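Local coordinates for 39 kDa initiator binding protein (Trichomonas vaginalis, PDB 1Q87) that is the C-domain of a DNA-binding protein that probably recognises the initiator (Inr) element of core promoters, at residues A[108-113]-A[174-179]. Residues are numbered along the deposited sequence; the frame is centred on the assembly and turned at random.
Sequences YETIML and LIEATG
In T110, chi1 of 55° tucks OG1 between N and C of its own backbone and leaves the methyl opposite C, so that both branches face E176 and A177. T110 OG1 accepts a hydrogen bond from A177 N at 2.7 Å; an N-H...O angle of 171° makes it almost straight. T110 CG2 lies 3.8 Å from E176 OE1. E176, extended beyond CG (chi2 -175°), reaches past the threonine, and the two side chains cross at about a right angle. E109 adds its CB, 4.0 Å from E176 CD, while its own carboxylate stays apart: E109 OE1 and E176 OE2 are 5.1 Å from each other, where like charges would probably repel mildly. One helical turn on from T110, L113 CB meets A177 CB at 4.0 Å, a small apolar touch. Nearby, K114 donates from NZ to the carbonyl O of I175, a further tie to the loop, this one from within helix 111-123. T110 occupies the N-cap position of that helix, but its hydroxyl serves the neighbouring loop: a helix N-terminus joined by a side-chain-to-backbone bond to the type I turn 176-179, in the loop that connects antiparallel neighbours 165-171 and 182-183.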
ATOM      1  N   TYR A 108      -3.161  10.232   1.739  1.00 51.39           N
ATOM      2  CA  TYR A 108      -1.927  10.832   2.238  1.00 53.96           C
ATOM      3  C   TYR A 108      -2.001  11.221   3.743  1.00 45.82           C
ATOM      4  O   TYR A 108      -1.002  11.147   4.432  1.00 38.62           O
ATOM      5  CB  TYR A 108      -1.552  12.020   1.357  1.00 58.65           C
ATOM      6  CG  TYR A 108      -2.009  13.358   1.884  1.00 56.22           C
ATOM      7  CD1 TYR A 108      -1.223  14.067   2.795  1.00 53.59           C
ATOM      8  CD2 TYR A 108      -3.211  13.911   1.468  1.00 46.86           C
ATOM      9  CE1 TYR A 108      -1.618  15.290   3.279  1.00 58.68           C
ATOM     10  CE2 TYR A 108      -3.626  15.134   1.937  1.00 68.28           C
ATOM     11  CZ  TYR A 108      -2.823  15.821   2.851  1.00 70.88           C
ATOM     12  OH  TYR A 108      -3.237  17.017   3.372  1.00 70.84           O
ATOM     13  N   GLU A 109      -3.176  11.606   4.248  1.00 39.38           N
ATOM     14  CA  GLU A 109      -3.283  11.947   5.675  1.00 53.45           C
ATOM     15  C   GLU A 109      -2.689  10.894   6.586  1.00 53.47           C
ATOM     16  O   GLU A 109      -2.156  11.228   7.629  1.00 49.83           O
ATOM     17  CB  GLU A 109      -4.729  12.144   6.135  1.00 49.79           C
ATOM     18  CG  GLU A 109      -5.395  13.414   5.615  1.00 63.70           C
ATOM     19  CD  GLU A 109      -5.747  13.326   4.129  1.00 71.29           C
ATOM     20  OE1 GLU A 109      -5.470  12.272   3.501  1.00 56.15           O
ATOM     21  OE2 GLU A 109      -6.313  14.309   3.591  1.00 76.41           O
ATOM     22  N   THR A 110      -2.802   9.616   6.236  1.00 52.69           N
ATOM     23  CA  THR A 110      -2.221   8.613   7.127  1.00 49.67           C
ATOM     24  C   THR A 110      -1.259   7.649   6.419  1.00 51.35           C
ATOM     25  O   THR A 110      -0.968   6.550   6.903  1.00 45.15           O
ATOM     26  CB  THR A 110      -3.367   7.848   7.887  1.00 50.31           C
ATOM     27  OG1 THR A 110      -4.291   7.285   6.952  1.00 43.37           O
ATOM     28  CG2 THR A 110      -4.157   8.862   8.811  1.00 42.82           C
ATOM     29  N   ILE A 111      -0.672   8.109   5.321  1.00 42.21           N
ATOM     30  CA  ILE A 111       0.161   7.224   4.560  1.00 43.95           C
ATOM     31  C   ILE A 111       1.256   6.510   5.310  1.00 48.35           C
ATOM     32  O   ILE A 111       1.508   5.312   5.101  1.00 50.29           O
ATOM     33  CB  ILE A 111       0.730   7.929   3.320  1.00 48.20           C
ATOM     34  CG1 ILE A 111       1.519   6.914   2.489  1.00 53.44           C
ATOM     35  CG2 ILE A 111       1.559   9.154   3.704  1.00 46.55           C
ATOM     36  CD1 ILE A 111       0.939   6.714   1.141  1.00 60.81           C
ATOM     37  N   MET A 112       1.900   7.223   6.209  1.00 53.14           N
ATOM     38  CA  MET A 112       2.989   6.626   6.951  1.00 48.13           C
ATOM     39  C   MET A 112       2.524   5.645   8.016  1.00 43.63           C
ATOM     40  O   MET A 112       3.291   4.830   8.487  1.00 49.99           O
ATOM     41  CB  MET A 112       3.823   7.741   7.540  1.00 55.56           C
ATOM     42  CG  MET A 112       4.543   8.513   6.461  1.00 54.15           C
ATOM     43  SD  MET A 112       5.966   7.614   5.876  1.00 53.82           S
ATOM     44  CE  MET A 112       5.697   7.653   4.244  1.00 77.93           C
ATOM     45  N   LEU A 113       1.253   5.704   8.389  1.00 44.33           N
ATOM     46  CA  LEU A 113       0.763   4.758   9.377  1.00 50.99           C
ATOM     47  C   LEU A 113       0.559   3.448   8.659  1.00 51.87           C
ATOM     48  O   LEU A 113       1.037   2.412   9.147  1.00 55.48           O
ATOM     49  CB  LEU A 113      -0.556   5.219  10.002  1.00 51.54           C
ATOM     50  CG  LEU A 113      -0.434   6.536  10.772  1.00 60.63           C
ATOM     51  CD1 LEU A 113      -1.808   6.893  11.393  1.00 51.50           C
ATOM     52  CD2 LEU A 113       0.677   6.403  11.840  1.00 57.75           C
ATOM     53  N   LEU A 174      -9.085   5.754  -0.192  1.00 53.48           N
ATOM     54  CA  LEU A 174      -9.775   6.943   0.321  1.00 54.63           C
ATOM     55  C   LEU A 174     -10.047   6.861   1.837  1.00 56.23           C
ATOM     56  O   LEU A 174     -10.584   7.797   2.423  1.00 54.59           O
ATOM     57  CB  LEU A 174     -11.106   7.160  -0.404  1.00 44.86           C
ATOM     58  CG  LEU A 174     -11.068   7.188  -1.933  1.00 58.59           C
ATOM     59  CD1 LEU A 174     -12.491   7.332  -2.534  1.00 49.98           C
ATOM     60  CD2 LEU A 174     -10.175   8.330  -2.346  1.00 49.56           C
ATOM     61  N   ILE A 175      -9.641   5.765   2.474  1.00 55.02           N
ATOM     62  CA  ILE A 175      -9.912   5.595   3.887  1.00 49.12           C
ATOM     63  C   ILE A 175      -8.694   5.705   4.762  1.00 51.98           C
ATOM     64  O   ILE A 175      -7.730   4.931   4.621  1.00 50.42           O
ATOM     65  CB  ILE A 175     -10.610   4.247   4.169  1.00 54.87           C
ATOM     66  CG1 ILE A 175     -11.906   4.151   3.359  1.00 53.38           C
ATOM     67  CG2 ILE A 175     -10.853   4.078   5.684  1.00 52.77           C
ATOM     68  CD1 ILE A 175     -12.909   5.249   3.624  1.00 48.17           C
ATOM     69  N   GLU A 176      -8.756   6.668   5.686  1.00 52.32           N
ATOM     70  CA  GLU A 176      -7.651   6.910   6.595  1.00 51.21           C
ATOM     71  C   GLU A 176      -7.393   5.692   7.448  1.00 48.09           C
ATOM     72  O   GLU A 176      -8.270   4.888   7.719  1.00 41.47           O
ATOM     73  CB  GLU A 176      -7.934   8.118   7.478  1.00 58.87           C
ATOM     74  CG  GLU A 176      -7.946   9.426   6.711  1.00 73.75           C
ATOM     75  CD  GLU A 176      -8.115  10.637   7.616  1.00 85.71           C
ATOM     76  OE1 GLU A 176      -7.476  10.666   8.700  1.00 87.64           O
ATOM     77  OE2 GLU A 176      -8.872  11.561   7.236  1.00 90.14           O
ATOM     78  N   ALA A 177      -6.164   5.532   7.865  1.00 48.18           N
ATOM     79  CA  ALA A 177      -5.852   4.382   8.675  1.00 56.08           C
ATOM     80  C   ALA A 177      -6.733   4.258   9.937  1.00 56.26           C
ATOM     81  O   ALA A 177      -6.723   3.223  10.610  1.00 52.10           O
ATOM     82  CB  ALA A 177      -4.394   4.420   9.031  1.00 51.00           C
ATOM     83  N   THR A 178      -7.516   5.295  10.220  1.00 59.07           N
ATOM     84  CA  THR A 178      -8.380   5.302  11.391  1.00 63.49           C
ATOM     85  C   THR A 178      -9.588   4.407  11.155  1.00 66.62           C
ATOM     86  O   THR A 178     -10.124   3.824  12.101  1.00 77.04           O
ATOM     87  CB  THR A 178      -8.856   6.752  11.779  1.00 51.16           C
ATOM     88  OG1 THR A 178      -9.757   7.261  10.797  1.00 61.18           O
ATOM     89  CG2 THR A 178      -7.686   7.685  11.888  1.00 66.32           C
ATOM     90  N   GLY A 179     -10.001   4.277   9.899  1.00 62.54           N
ATOM     91  CA  GLY A 179     -11.138   3.424   9.574  1.00 57.67           C
ATOM     92  C   GLY A 179     -10.822   2.014   9.063  1.00 58.62           C
ATOM     93  O   GLY A 179      -9.718   1.465   9.256  1.00 51.73           O
TER